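Long-range contacts in L-methionine gamma-lyase (Fusobacterium nucleatum subsp. nucleatum, PDB 6LXU), which belongs to the pyridoxal-phosphate-dependent enzymes of the Cys/Met metabolism family and carries its cofactor on a lysine side chain: residues Met267-Lys272 with Val379-Val384; Glu288-Pro293 with Ala313-Glu318; Gly321-Gly326 with Ile370-Val375; Thr345-Gln350 with Val375-Gly380. One frame throughout, in Å; residues are numbered along the deposited sequence. Where two conformers were deposited one is given.

Overall arrangement
The four contacts lie in the C-terminal part of the chain. From the N terminus, helix 263-282 comes first and opens contact 1, which closes only at the loop 379-384. Contacts 2 and 3 nest inside this loop; contact 4 ends on the same stretch as contact 1 and shares Val379 and Gly380. Contact 2 closes early, pairing strands 287-291 and 314-319. Contact 3 then joins helix 322-332 to the turn before strand 374-378. Contact 4 crosses contact 3 along the chain and pairs strand 348-350 with strand 374-378. Strands 314-319 and 374-378 are neighbours, so contacts 2 and 4 belong to one sheet. Contact 1 ties helix 263-282 to the loop after strand 374-378.

Contact 1 of 4, residues Met267-Lys272 with Val379-Val384; sequences MERHCK and VGLENV
His270 makes the main polar link to the loop 379-384. Its ND1 donates a hydrogen bond of 2.8 Å to Val379 O. The donor lies in the carbonyl plane, on a lone pair of the oxygen. The acceptor lies somewhat out of the imidazole plane, and the N-H...O angle of 145° shows a bent bond.

The apolar contact uses the same ring. Leu381 CD2 sits over its centre, 3.5 Å from the ring centroid and only 4° off the normal, a CH-pi contact. The leucine methyl also touches Arg269, with CD2 3.9 Å from Arg269 CB. The first torsion of Arg269 turns CG away from its own backbone N (chi1 -179°), and CG reaches the same methyl. One methyl therefore touches both Arg269 and His270.

A water forms the third link. It accepts from Arg269 NH1 at 2.9 Å and lies 2.9 Å from Leu381 O, to which it can donate. The other terminal nitrogen, Arg269 NH2, reaches out of this contact to a salt bridge with Glu268 of the second subunit.

The His270 ring also meets Tyr213 edge-to-face. Tyr213 follows Lys212, the residue that carries the cofactor. The ND1 bond implies that ND1 carries a hydrogen, and together with the methyl over the face it should fix the rotation of the imidazole.

Contact 2 of 4, residues Glu288-Pro293 with Ala313-Glu318; sequences EKVYYP and AMISFE
Tyr291 packs against Ser316 across two antiparallel strands. Its CB lies 4.1 Å from Ser316 CB and also touches Ser316 O. CG and CD2 continue past that carbonyl, which lies at the ring edge. The first torsion (chi1 -61°) sets CG beside the backbone N, the atom that donates to Ser316 O at 2.7 Å. Farther out, Lys289 CG lies over one ring face, offset toward the rim. At the tip, OH receives a weak bond from Lys289 NZ. A water 2.6 Å from Tyr291 OH donates to Glu318 OE1. Glu318 OE1 is held in turn by Thr371.

Glu288 and Lys289 both face Glu318, a classic beta bulge. Glu288 N donates to Glu318 O, and Glu318 N to Lys289 O. The Glu288 and Glu318 side chains run side by side, with Glu288 OE2 3.5 Å from Glu318 CG.

Val290 points to the other face, where its CG1 meets Ile315 CG2 at 3.7 Å. Helix 263-282 packs on this face, touching Val290, Tyr292 and Ile315. Strand 287-291 is the outermost strand of the sheet within this chain, and strand 374-378 pairs with the other edge of strand 314-319.

Contact 3 of 4, residues Gly321-Gly326 with Ile370-Val375; sequences GGFEAG and ITDGLV
Gly322 and Gly373 bring the two backbones to 3.8 Å between their CA atoms, and Phe323 lies beside Asp372. Gly322 has a positive phi of 69°, a conformation that favours glycine. With no side chain on Gly373, Gly322 CA can come this close. Phe323 CA makes a CA-H...O contact of 3.3 Å with Asp372 O. The same oxygen accepts a hydrogen bond from His351 NE2.

The side-chain contact is small. Asp372 CB lies 3.7 Å from Phe323 N, and its OD2 lies 3.9 Å from Phe323 CB. CG of Phe323 stands opposite its backbone N (chi1 -172°). The phenyl ring lies obliquely past the carboxylate and packs on Ala353 and Ser354.

The contact joins the first turn region of helix 322-332 to a beta turn. Residues 371-374 form this type I turn, closed by a bond from Leu374 N to Thr371 O, and it leads directly into strand 374-378. On the other segment, Gly326 N is bonded to Gly322 O.

A water bridges the two parts. It accepts from Phe323 N at 2.9 Å and donates to Asp372 OD2 at 3.0 Å. The Asp372 carboxylate also forms salt bridges with Arg365 through OD1 and with Lys362 through OD2. Glu318 holds the turn from strand 314-319, with its OE2 bonded to Gly373 N.

Contact 4 of 4, residues Thr345-Gln350 with Val375-Gly380; sequences TETLIQ and VRLSVG. With NO3 (nitrate ion), chain C.
Ile349 and Val375 meet in the tightly packed part of this antiparallel strand pair. Ile349 CG1 is 3.6 Å from Val375 CG1, and Ile349 CD1 also reaches Leu377 CD1. Thr347 CG2 touches the same Leu377 methyl. Backbone bonds run both ways between Leu348 and Ser378 and between Gln350 and Arg376. Beyond the strands, Gly380 N donates to Thr347 OG1 at 2.8 Å. Thr347 OG1 stands beside its own backbone N (chi1 -67°), where it faces Gly380 N; it is also bonded to Glu382 OE1. Gly380 CA lies 3.5 Å from Thr345 O, with no space there for a side chain.

The face of Gln350 and Arg376 is more polar, and Arg376 is partly exposed. Gln350 NE2 lies over one face of the guanidinium, 3.4 Å from Arg376 NH2, with the two planes 38° apart. Both are donors, so they do not bond each other. A nitrate ion, probably from the crystallisation liquor, joins them. It accepts from Gln350 NE2 at 3.2 Å and, weakly, from Arg376 NH2 at 3.1 Å. Arg376 NH1 binds Asn161. Ser378 OG is bonded to Gly343 N, and a water lies between it and Glu346 O.

Strand 374-378 runs between strands 348-350 and 314-319. Helix 263-282 packs on Leu377, and strand 337-338 flanks the other edge of strand 348-350.

Contact 1 of 4, residues Met267-Lys272 with Val379-Val384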
loop_
_atom_site.group_PDB
_atom_site.type_symbol
_atom_site.label_atom_id
_atom_site.label_comp_id
_atom_site.label_asym_id
_atom_site.label_seq_id
_atom_site.Cartn_x
_atom_site.Cartn_y
_atom_site.Cartn_z
ATOM N N MET A 267 -15.957 -0.034 -18.848
ATOM C CA MET A 267 -17.163 0.704 -19.241
ATOM C C MET A 267 -17.933 -0.008 -20.348
ATOM O O MET A 267 -19.169 -0.029 -20.342
ATOM C CB MET A 267 -16.833 2.139 -19.657
ATOM C CG MET A 267 -16.281 3.006 -18.530
ATOM S SD MET A 267 -17.160 2.923 -16.963
ATOM C CE MET A 267 -18.780 3.497 -17.466
ATOM N N GLU A 268 -17.205 -0.588 -21.305
ATOM C CA GLU A 268 -17.855 -1.340 -22.379
ATOM C C GLU A 268 -18.680 -2.497 -21.829
ATOM O O GLU A 268 -19.829 -2.690 -22.224
ATOM C CB GLU A 268 -16.830 -1.826 -23.408
ATOM C CG GLU A 268 -16.374 -0.703 -24.310
ATOM C CD GLU A 268 -15.317 -1.063 -25.296
ATOM O OE1 GLU A 268 -14.802 -2.193 -25.235
ATOM O OE2 GLU A 268 -15.021 -0.180 -26.145
ATOM N N ARG A 269 -18.111 -3.254 -20.899
ATOM C CA ARG A 269 -18.822 -4.397 -20.324
ATOM C C ARG A 269 -19.946 -3.954 -19.393
ATOM O O ARG A 269 -21.021 -4.552 -19.398
ATOM C CB ARG A 269 -17.836 -5.324 -19.620
ATOM C CG ARG A 269 -18.455 -6.566 -18.994
ATOM C CD ARG A 269 -19.263 -7.402 -19.977
ATOM N NE ARG A 269 -18.525 -7.742 -21.194
ATOM C CZ ARG A 269 -17.865 -8.878 -21.406
ATOM N NH1 ARG A 269 -17.837 -9.821 -20.482
ATOM N NH2 ARG A 269 -17.252 -9.077 -22.557
ATOM N N HIS A 270 -19.707 -2.921 -18.592
ATOM C CA HIS A 270 -20.761 -2.356 -17.747
ATOM C C HIS A 270 -22.003 -2.032 -18.605
ATOM O O HIS A 270 -23.121 -2.416 -18.269
ATOM C CB HIS A 270 -20.316 -1.036 -17.084
ATOM C CG HIS A 270 -19.483 -1.162 -15.840
ATOM N ND1 HIS A 270 -19.930 -1.756 -14.685
ATOM C CD2 HIS A 270 -18.261 -0.639 -15.541
ATOM C CE1 HIS A 270 -18.993 -1.643 -13.751
ATOM N NE2 HIS A 270 -17.972 -0.960 -14.237
ATOM N N CYS A 271 -21.794 -1.315 -19.711
ATOM C CA CYS A 271 -22.912 -0.882 -20.559
ATOM C C CYS A 271 -23.547 -2.037 -21.313
ATOM O O CYS A 271 -24.775 -2.071 -21.449
ATOM C CB CYS A 271 -22.473 0.206 -21.530
ATOM S SG CYS A 271 -22.065 1.779 -20.734
ATOM N N LYS A 272 -22.749 -2.971 -21.809
ATOM C CA LYS A 272 -23.267 -4.164 -22.504
ATOM C C LYS A 272 -24.165 -4.957 -21.557
ATOM O O LYS A 272 -25.298 -5.338 -21.899
ATOM C CB LYS A 272 -22.098 -5.032 -22.996
ATOM C CG LYS A 272 -22.461 -6.295 -23.780
ATOM C CD LYS A 272 -21.249 -7.208 -23.960
ATOM C CE LYS A 272 -21.543 -8.430 -24.815
ATOM N NZ LYS A 272 -22.014 -8.055 -26.176
ATOM N N VAL A 379 -24.945 -1.823 -12.309
ATOM C CA VAL A 379 -24.603 -3.057 -12.988
ATOM C C VAL A 379 -23.077 -3.228 -13.024
ATOM O O VAL A 379 -22.360 -2.330 -13.480
ATOM C CB VAL A 379 -25.170 -3.057 -14.421
ATOM C CG1 VAL A 379 -24.729 -4.286 -15.205
ATOM C CG2 VAL A 379 -26.698 -2.959 -14.395
ATOM N N GLY A 380 -22.613 -4.383 -12.551
ATOM C CA GLY A 380 -21.194 -4.712 -12.531
ATOM C C GLY A 380 -20.743 -5.462 -13.762
ATOM O O GLY A 380 -21.361 -5.382 -14.827
ATOM N N LEU A 381 -19.635 -6.186 -13.597
ATOM C CA LEU A 381 -18.925 -6.849 -14.696
ATOM C C LEU A 381 -19.089 -8.364 -14.700
ATOM O O LEU A 381 -18.481 -9.043 -15.513
ATOM C CB LEU A 381 -17.436 -6.487 -14.630
ATOM C CG LEU A 381 -17.113 -4.998 -14.647
ATOM C CD1 LEU A 381 -15.614 -4.767 -14.571
ATOM C CD2 LEU A 381 -17.700 -4.314 -15.866
ATOM N N GLU A 382 -19.929 -8.895 -13.823
ATOM C CA GLU A 382 -20.186 -10.327 -13.805
ATOM C C GLU A 382 -20.802 -10.766 -15.131
ATOM O O GLU A 382 -21.309 -9.943 -15.915
ATOM C CB GLU A 382 -21.121 -10.715 -12.662
ATOM C CG GLU A 382 -20.629 -10.332 -11.274
ATOM C CD GLU A 382 -21.140 -9.001 -10.771
ATOM O OE1 GLU A 382 -21.586 -8.177 -11.606
ATOM O OE2 GLU A 382 -21.108 -8.781 -9.540
ATOM N N ASN A 383 -20.766 -12.066 -15.405
ATOM C CA ASN A 383 -21.442 -12.557 -16.608
ATOM C C ASN A 383 -22.927 -12.241 -16.514
ATOM O O ASN A 383 -23.559 -12.465 -15.482
ATOM C CB ASN A 383 -21.179 -14.025 -16.810
ATOM C CG ASN A 383 -19.715 -14.280 -17.071
ATOM O OD1 ASN A 383 -18.932 -14.449 -16.136
ATOM N ND2 ASN A 383 -19.323 -14.235 -18.338
ATOM N N VAL A 384 -23.456 -11.654 -17.581
ATOM C CA VAL A 384 -24.804 -11.096 -17.518
ATOM C C VAL A 384 -25.854 -12.172 -17.221
ATOM O O VAL A 384 -26.848 -11.900 -16.547
ATOM C CB VAL A 384 -25.138 -10.298 -18.790
ATOM C CG1 VAL A 384 -25.362 -11.193 -19.992
ATOM C CG2 VAL A 384 -26.327 -9.372 -18.558
HETATM O O HOH W 1 -19.001 -10.516 -17.917
#

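Contact 2 of 4, residues Glu288-Pro293 with Ala313-Glu318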
loop_
_atom_site.group_PDB
_atom_site.type_symbol
_atom_site.label_atom_id
_atom_site.label_comp_id
_atom_site.label_asym_id
_atom_site.label_seq_id
_atom_site.Cartn_x
_atom_site.Cartn_y
_atom_site.Cartn_z
ATOM N N GLU A 288 -42.922 -2.576 -12.872
ATOM C CA GLU A 288 -43.898 -1.739 -13.574
ATOM C C GLU A 288 -43.265 -0.660 -14.426
ATOM O O GLU A 288 -43.874 -0.198 -15.396
ATOM C CB GLU A 288 -44.951 -1.168 -12.631
ATOM C CG GLU A 288 -44.484 -0.055 -11.744
ATOM C CD GLU A 288 -45.562 0.472 -10.816
ATOM O OE1 GLU A 288 -46.459 -0.300 -10.429
ATOM O OE2 GLU A 288 -45.481 1.662 -10.456
ATOM N N LYS A 289 -42.041 -0.237 -14.081
ATOM C CA LYS A 289 -41.382 0.820 -14.828
ATOM C C LYS A 289 -39.878 0.704 -14.672
ATOM O O LYS A 289 -39.408 0.350 -13.592
ATOM C CB LYS A 289 -41.847 2.174 -14.294
ATOM C CG LYS A 289 -41.392 3.385 -15.082
ATOM C CD LYS A 289 -42.133 4.600 -14.557
ATOM C CE LYS A 289 -41.749 5.857 -15.291
ATOM N NZ LYS A 289 -42.289 7.064 -14.615
ATOM N N VAL A 290 -39.156 1.016 -15.742
ATOM C CA VAL A 290 -37.694 1.068 -15.704
ATOM C C VAL A 290 -37.272 2.483 -16.075
ATOM O O VAL A 290 -37.814 3.080 -17.014
ATOM C CB VAL A 290 -37.083 0.034 -16.654
ATOM C CG1 VAL A 290 -35.555 0.172 -16.696
ATOM C CG2 VAL A 290 -37.493 -1.366 -16.221
ATOM N N TYR A 291 -36.320 3.010 -15.312
ATOM C CA TYR A 291 -35.671 4.280 -15.573
ATOM C C TYR A 291 -34.296 3.990 -16.164
ATOM O O TYR A 291 -33.416 3.431 -15.480
ATOM C CB TYR A 291 -35.535 5.065 -14.276
ATOM C CG TYR A 291 -36.861 5.385 -13.642
ATOM C CD1 TYR A 291 -37.612 6.479 -14.077
ATOM C CD2 TYR A 291 -37.387 4.597 -12.622
ATOM C CE1 TYR A 291 -38.834 6.778 -13.508
ATOM C CE2 TYR A 291 -38.620 4.886 -12.051
ATOM C CZ TYR A 291 -39.330 5.980 -12.512
ATOM O OH TYR A 291 -40.554 6.310 -11.976
ATOM N N TYR A 292 -34.113 4.332 -17.432
ATOM C CA TYR A 292 -32.848 4.093 -18.135
ATOM C C TYR A 292 -32.768 5.069 -19.297
ATOM O O TYR A 292 -33.720 5.148 -20.080
ATOM C CB TYR A 292 -32.750 2.644 -18.651
ATOM C CG TYR A 292 -31.390 2.349 -19.238
ATOM C CD1 TYR A 292 -30.258 2.310 -18.432
ATOM C CD2 TYR A 292 -31.228 2.121 -20.594
ATOM C CE1 TYR A 292 -29.000 2.045 -18.955
ATOM C CE2 TYR A 292 -29.976 1.872 -21.129
ATOM C CZ TYR A 292 -28.857 1.846 -20.309
ATOM O OH TYR A 292 -27.626 1.604 -20.861
ATOM N N PRO A 293 -31.657 5.823 -19.424
ATOM C CA PRO A 293 -31.597 6.856 -20.490
ATOM C C PRO A 293 -31.780 6.346 -21.914
ATOM O O PRO A 293 -32.179 7.127 -22.784
ATOM C CB PRO A 293 -30.210 7.468 -20.304
ATOM C CG PRO A 293 -29.900 7.245 -18.850
ATOM C CD PRO A 293 -30.460 5.883 -18.553
ATOM N N ALA A 313 -24.643 2.464 -17.124
ATOM C CA ALA A 313 -24.767 1.192 -16.442
ATOM C C ALA A 313 -25.510 1.298 -15.121
ATOM O O ALA A 313 -25.513 0.352 -14.330
ATOM C CB ALA A 313 -23.398 0.573 -16.280
ATOM N N MET A 314 -26.166 2.442 -14.897
ATOM C CA MET A 314 -27.112 2.596 -13.798
ATOM C C MET A 314 -28.509 2.321 -14.322
ATOM O O MET A 314 -28.861 2.740 -15.442
ATOM C CB MET A 314 -27.048 4.002 -13.229
ATOM C CG MET A 314 -25.714 4.316 -12.569
ATOM S SD MET A 314 -25.245 3.222 -11.218
ATOM C CE MET A 314 -26.602 3.412 -10.065
ATOM N N ILE A 315 -29.300 1.614 -13.529
ATOM C CA ILE A 315 -30.709 1.335 -13.869
ATOM C C ILE A 315 -31.495 1.528 -12.596
ATOM O O ILE A 315 -31.110 0.978 -11.554
ATOM C CB ILE A 315 -30.934 -0.113 -14.334
ATOM C CG1 ILE A 315 -29.978 -0.514 -15.465
ATOM C CG2 ILE A 315 -32.393 -0.286 -14.764
ATOM C CD1 ILE A 315 -29.953 -2.000 -15.740
ATOM N N SER A 316 -32.603 2.259 -12.645
ATOM C CA SER A 316 -33.556 2.182 -11.539
ATOM C C SER A 316 -34.852 1.596 -12.055
ATOM O O SER A 316 -35.149 1.650 -13.248
ATOM C CB SER A 316 -33.796 3.525 -10.882
ATOM O OG SER A 316 -32.598 3.987 -10.298
ATOM N N PHE A 317 -35.617 0.999 -11.161
ATOM C CA PHE A 317 -36.870 0.393 -11.595
ATOM C C PHE A 317 -37.837 0.357 -10.437
ATOM O O PHE A 317 -37.445 0.340 -9.275
ATOM C CB PHE A 317 -36.651 -0.996 -12.219
ATOM C CG PHE A 317 -35.955 -1.995 -11.326
ATOM C CD1 PHE A 317 -34.559 -2.057 -11.253
ATOM C CD2 PHE A 317 -36.691 -2.920 -10.596
ATOM C CE1 PHE A 317 -33.932 -2.999 -10.450
ATOM C CE2 PHE A 317 -36.069 -3.863 -9.794
ATOM C CZ PHE A 317 -34.683 -3.903 -9.718
ATOM N N GLU A 318 -39.127 0.366 -10.780
ATOM C CA GLU A 318 -40.209 0.338 -9.787
ATOM C C GLU A 318 -40.841 -1.036 -9.769
ATOM O O GLU A 318 -41.384 -1.491 -10.777
ATOM C CB GLU A 318 -41.270 1.383 -10.117
ATOM C CG GLU A 318 -42.332 1.568 -9.033
ATOM C CD GLU A 318 -41.894 2.438 -7.868
ATOM O OE1 GLU A 318 -40.995 3.288 -8.048
ATOM O OE2 GLU A 318 -42.488 2.320 -6.774
HETATM O O HOH W 2 -41.849 4.798 -10.258
#

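Contact 3 of 4, residues Gly321-Gly326 with Ile370-Val375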
loop_
_atom_site.group_PDB
_atom_site.type_symbol
_atom_site.label_atom_id
_atom_site.label_comp_id
_atom_site.label_asym_id
_atom_site.label_seq_id
_atom_site.Cartn_x
_atom_site.Cartn_y
_atom_site.Cartn_z
ATOM N N GLY A 321 -45.134 -4.265 -6.614
ATOM C CA GLY A 321 -45.491 -4.630 -5.244
ATOM C C GLY A 321 -44.993 -3.703 -4.145
ATOM O O GLY A 321 -45.170 -4.007 -2.966
ATOM N N GLY A 322 -44.349 -2.593 -4.502
ATOM C CA GLY A 322 -44.013 -1.564 -3.530
ATOM C C GLY A 322 -42.957 -1.931 -2.495
ATOM O O GLY A 322 -41.985 -2.652 -2.785
ATOM N N PHE A 323 -43.176 -1.471 -1.265
ATOM C CA PHE A 323 -42.155 -1.482 -0.203
ATOM C C PHE A 323 -41.700 -2.879 0.173
ATOM O O PHE A 323 -40.491 -3.157 0.214
ATOM C CB PHE A 323 -42.705 -0.755 1.027
ATOM C CG PHE A 323 -41.690 -0.526 2.112
ATOM C CD1 PHE A 323 -40.857 0.581 2.070
ATOM C CD2 PHE A 323 -41.595 -1.390 3.189
ATOM C CE1 PHE A 323 -39.944 0.813 3.084
ATOM C CE2 PHE A 323 -40.676 -1.168 4.201
ATOM C CZ PHE A 323 -39.852 -0.064 4.144
ATOM N N GLU A 324 -42.647 -3.775 0.431
ATOM C CA GLU A 324 -42.299 -5.130 0.820
ATOM C C GLU A 324 -41.651 -5.891 -0.330
ATOM O O GLU A 324 -40.789 -6.736 -0.083
ATOM C CB GLU A 324 -43.525 -5.889 1.354
ATOM C CG GLU A 324 -44.108 -5.293 2.634
ATOM C CD GLU A 324 -43.142 -5.301 3.808
ATOM O OE1 GLU A 324 -42.423 -6.302 4.000
ATOM O OE2 GLU A 324 -43.096 -4.301 4.548
ATOM N N ALA A 325 -42.054 -5.600 -1.565
ATOM C CA ALA A 325 -41.436 -6.226 -2.728
ATOM C C ALA A 325 -39.963 -5.833 -2.845
ATOM O O ALA A 325 -39.133 -6.690 -3.178
ATOM C CB ALA A 325 -42.180 -5.870 -3.996
ATOM N N GLY A 326 -39.653 -4.564 -2.577
ATOM C CA GLY A 326 -38.258 -4.097 -2.598
ATOM C C GLY A 326 -37.400 -4.848 -1.608
ATOM O O GLY A 326 -36.310 -5.337 -1.944
ATOM N N ILE A 370 -38.609 9.526 -3.929
ATOM C CA ILE A 370 -38.369 8.132 -3.567
ATOM C C ILE A 370 -39.723 7.454 -3.383
ATOM O O ILE A 370 -40.480 7.776 -2.458
ATOM C CB ILE A 370 -37.501 8.012 -2.292
ATOM C CG1 ILE A 370 -36.135 8.687 -2.494
ATOM C CG2 ILE A 370 -37.350 6.547 -1.871
ATOM C CD1 ILE A 370 -35.300 8.130 -3.633
ATOM N N THR A 371 -40.018 6.532 -4.285
ATOM C CA THR A 371 -41.259 5.770 -4.279
ATOM C C THR A 371 -41.007 4.399 -3.640
ATOM O O THR A 371 -39.865 3.916 -3.620
ATOM C CB THR A 371 -41.779 5.638 -5.719
ATOM O OG1 THR A 371 -40.680 5.350 -6.593
ATOM C CG2 THR A 371 -42.403 6.944 -6.185
ATOM N N ASP A 372 -42.054 3.777 -3.109
ATOM C CA ASP A 372 -41.905 2.593 -2.264
ATOM C C ASP A 372 -41.299 1.386 -2.961
ATOM O O ASP A 372 -40.670 0.561 -2.304
ATOM C CB ASP A 372 -43.264 2.183 -1.662
ATOM C CG ASP A 372 -43.610 2.929 -0.378
ATOM O OD1 ASP A 372 -42.867 3.863 -0.001
ATOM O OD2 ASP A 372 -44.618 2.559 0.266
ATOM N N GLY A 373 -41.536 1.246 -4.260
ATOM C CA GLY A 373 -40.986 0.127 -5.014
ATOM C C GLY A 373 -39.708 0.418 -5.785
ATOM O O GLY A 373 -39.271 -0.425 -6.549
ATOM N N LEU A 374 -39.121 1.594 -5.585
ATOM C CA LEU A 374 -37.951 1.996 -6.372
ATOM C C LEU A 374 -36.693 1.249 -5.929
ATOM O O LEU A 374 -36.346 1.261 -4.749
ATOM C CB LEU A 374 -37.731 3.496 -6.268
ATOM C CG LEU A 374 -36.699 4.098 -7.229
ATOM C CD1 LEU A 374 -37.170 4.066 -8.672
ATOM C CD2 LEU A 374 -36.389 5.524 -6.808
ATOM N N VAL A 375 -36.030 0.619 -6.895
ATOM C CA VAL A 375 -34.763 -0.095 -6.679
ATOM C C VAL A 375 -33.732 0.526 -7.617
ATOM O O VAL A 375 -34.026 0.800 -8.783
ATOM C CB VAL A 375 -34.944 -1.597 -6.943
ATOM C CG1 VAL A 375 -33.612 -2.339 -6.798
ATOM C CG2 VAL A 375 -35.993 -2.169 -5.996
HETATM O O HOH W 3 -45.672 -0.087 -0.683
#

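Contact 4 of 4, residues Thr345-Gln350 with Val375-Gly380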
loop_
_atom_site.group_PDB
_atom_site.type_symbol
_atom_site.label_atom_id
_atom_site.label_comp_id
_atom_site.label_asym_id
_atom_site.label_seq_id
_atom_site.Cartn_x
_atom_site.Cartn_y
_atom_site.Cartn_z
ATOM N N THR A 345 -16.730 -3.124 -9.870
ATOM C CA THR A 345 -16.765 -4.311 -10.717
ATOM C C THR A 345 -17.867 -5.285 -10.299
ATOM O O THR A 345 -18.333 -6.066 -11.144
ATOM C CB THR A 345 -15.417 -5.051 -10.779
ATOM O OG1 THR A 345 -15.139 -5.706 -9.548
ATOM C CG2 THR A 345 -14.258 -4.123 -11.169
ATOM N N GLU A 346 -18.256 -5.247 -9.036
ATOM C CA GLU A 346 -19.352 -6.061 -8.485
ATOM C C GLU A 346 -20.663 -5.314 -8.641
ATOM O O GLU A 346 -20.722 -4.110 -8.387
ATOM C CB GLU A 346 -19.186 -6.328 -6.977
ATOM C CG GLU A 346 -17.916 -7.051 -6.576
ATOM C CD GLU A 346 -16.771 -6.126 -6.238
ATOM O OE1 GLU A 346 -16.895 -4.900 -6.427
ATOM O OE2 GLU A 346 -15.749 -6.671 -5.777
ATOM N N THR A 347 -21.737 -6.032 -8.968
ATOM C CA THR A 347 -23.067 -5.426 -9.064
ATOM C C THR A 347 -23.543 -5.030 -7.669
ATOM O O THR A 347 -23.471 -5.844 -6.737
ATOM C CB THR A 347 -24.052 -6.396 -9.728
ATOM O OG1 THR A 347 -23.679 -6.576 -11.091
ATOM C CG2 THR A 347 -25.468 -5.885 -9.708
ATOM N N LEU A 348 -24.021 -3.793 -7.539
ATOM C CA LEU A 348 -24.537 -3.276 -6.273
ATOM C C LEU A 348 -26.000 -2.908 -6.443
ATOM O O LEU A 348 -26.431 -2.510 -7.526
ATOM C CB LEU A 348 -23.758 -2.042 -5.824
ATOM C CG LEU A 348 -22.244 -2.160 -5.720
ATOM C CD1 LEU A 348 -21.646 -0.856 -5.252
ATOM C CD2 LEU A 348 -21.825 -3.308 -4.805
ATOM N N ILE A 349 -26.741 -2.991 -5.350
ATOM C CA ILE A 349 -28.181 -2.722 -5.402
ATOM C C ILE A 349 -28.636 -2.106 -4.088
ATOM O O ILE A 349 -28.098 -2.423 -3.015
ATOM C CB ILE A 349 -28.945 -4.011 -5.761
ATOM C CG1 ILE A 349 -30.392 -3.731 -6.199
ATOM C CG2 ILE A 349 -28.897 -5.033 -4.640
ATOM C CD1 ILE A 349 -31.107 -4.955 -6.722
ATOM N N GLN A 350 -29.615 -1.204 -4.168
ATOM C CA GLN A 350 -30.196 -0.571 -2.992
ATOM C C GLN A 350 -31.684 -0.313 -3.214
ATOM O O GLN A 350 -32.117 -0.111 -4.351
ATOM C CB GLN A 350 -29.479 0.741 -2.673
ATOM C CG GLN A 350 -29.307 1.698 -3.833
ATOM C CD GLN A 350 -28.709 3.008 -3.377
ATOM O OE1 GLN A 350 -29.432 3.909 -2.977
ATOM N NE2 GLN A 350 -27.382 3.117 -3.427
ATOM N N VAL A 375 -36.030 0.619 -6.895
ATOM C CA VAL A 375 -34.763 -0.095 -6.679
ATOM C C VAL A 375 -33.732 0.526 -7.617
ATOM O O VAL A 375 -34.026 0.800 -8.783
ATOM C CB VAL A 375 -34.944 -1.597 -6.943
ATOM C CG1 VAL A 375 -33.612 -2.339 -6.798
ATOM C CG2 VAL A 375 -35.993 -2.169 -5.996
ATOM N N ARG A 376 -32.528 0.777 -7.081
ATOM C CA ARG A 376 -31.403 1.304 -7.870
ATOM C C ARG A 376 -30.327 0.232 -8.017
ATOM O O ARG A 376 -29.852 -0.320 -7.019
ATOM C CB ARG A 376 -30.793 2.538 -7.217
ATOM C CG ARG A 376 -29.932 3.321 -8.193
ATOM C CD ARG A 376 -29.157 4.445 -7.555
ATOM N NE ARG A 376 -27.910 3.940 -7.014
ATOM C CZ ARG A 376 -26.821 4.665 -6.771
ATOM N NH1 ARG A 376 -26.810 5.988 -7.002
ATOM N NH2 ARG A 376 -25.734 4.075 -6.294
ATOM N N LEU A 377 -29.965 -0.057 -9.259
ATOM C CA LEU A 377 -29.004 -1.094 -9.587
ATOM C C LEU A 377 -27.786 -0.488 -10.287
ATOM O O LEU A 377 -27.912 0.184 -11.321
ATOM C CB LEU A 377 -29.683 -2.105 -10.503
ATOM C CG LEU A 377 -28.879 -3.328 -10.910
ATOM C CD1 LEU A 377 -28.622 -4.227 -9.721
ATOM C CD2 LEU A 377 -29.616 -4.104 -11.993
ATOM N N SER A 378 -26.599 -0.723 -9.711
ATOM C CA SER A 378 -25.319 -0.421 -10.370
ATOM C C SER A 378 -24.828 -1.714 -11.000
ATOM O O SER A 378 -24.385 -2.631 -10.291
ATOM C CB SER A 378 -24.310 0.088 -9.352
ATOM O OG SER A 378 -23.024 0.221 -9.950
ATOM N N VAL A 379 -24.945 -1.823 -12.309
ATOM C CA VAL A 379 -24.603 -3.057 -12.988
ATOM C C VAL A 379 -23.077 -3.228 -13.024
ATOM O O VAL A 379 -22.360 -2.330 -13.480
ATOM C CB VAL A 379 -25.170 -3.057 -14.421
ATOM C CG1 VAL A 379 -24.729 -4.286 -15.205
ATOM C CG2 VAL A 379 -26.698 -2.959 -14.395
ATOM N N GLY A 380 -22.613 -4.383 -12.551
ATOM C CA GLY A 380 -21.194 -4.712 -12.531
ATOM C C GLY A 380 -20.743 -5.462 -13.762
ATOM O O GLY A 380 -21.361 -5.382 -14.827
HETATM N N NO3 C . -24.812 6.304 -4.036
HETATM O O1 NO3 C . -23.898 6.049 -4.803
HETATM O O2 NO3 C . -25.380 7.432 -4.100
HETATM O O3 NO3 C . -25.191 5.443 -3.190
HETATM O O HOH W 4 -21.220 -1.701 -9.571
#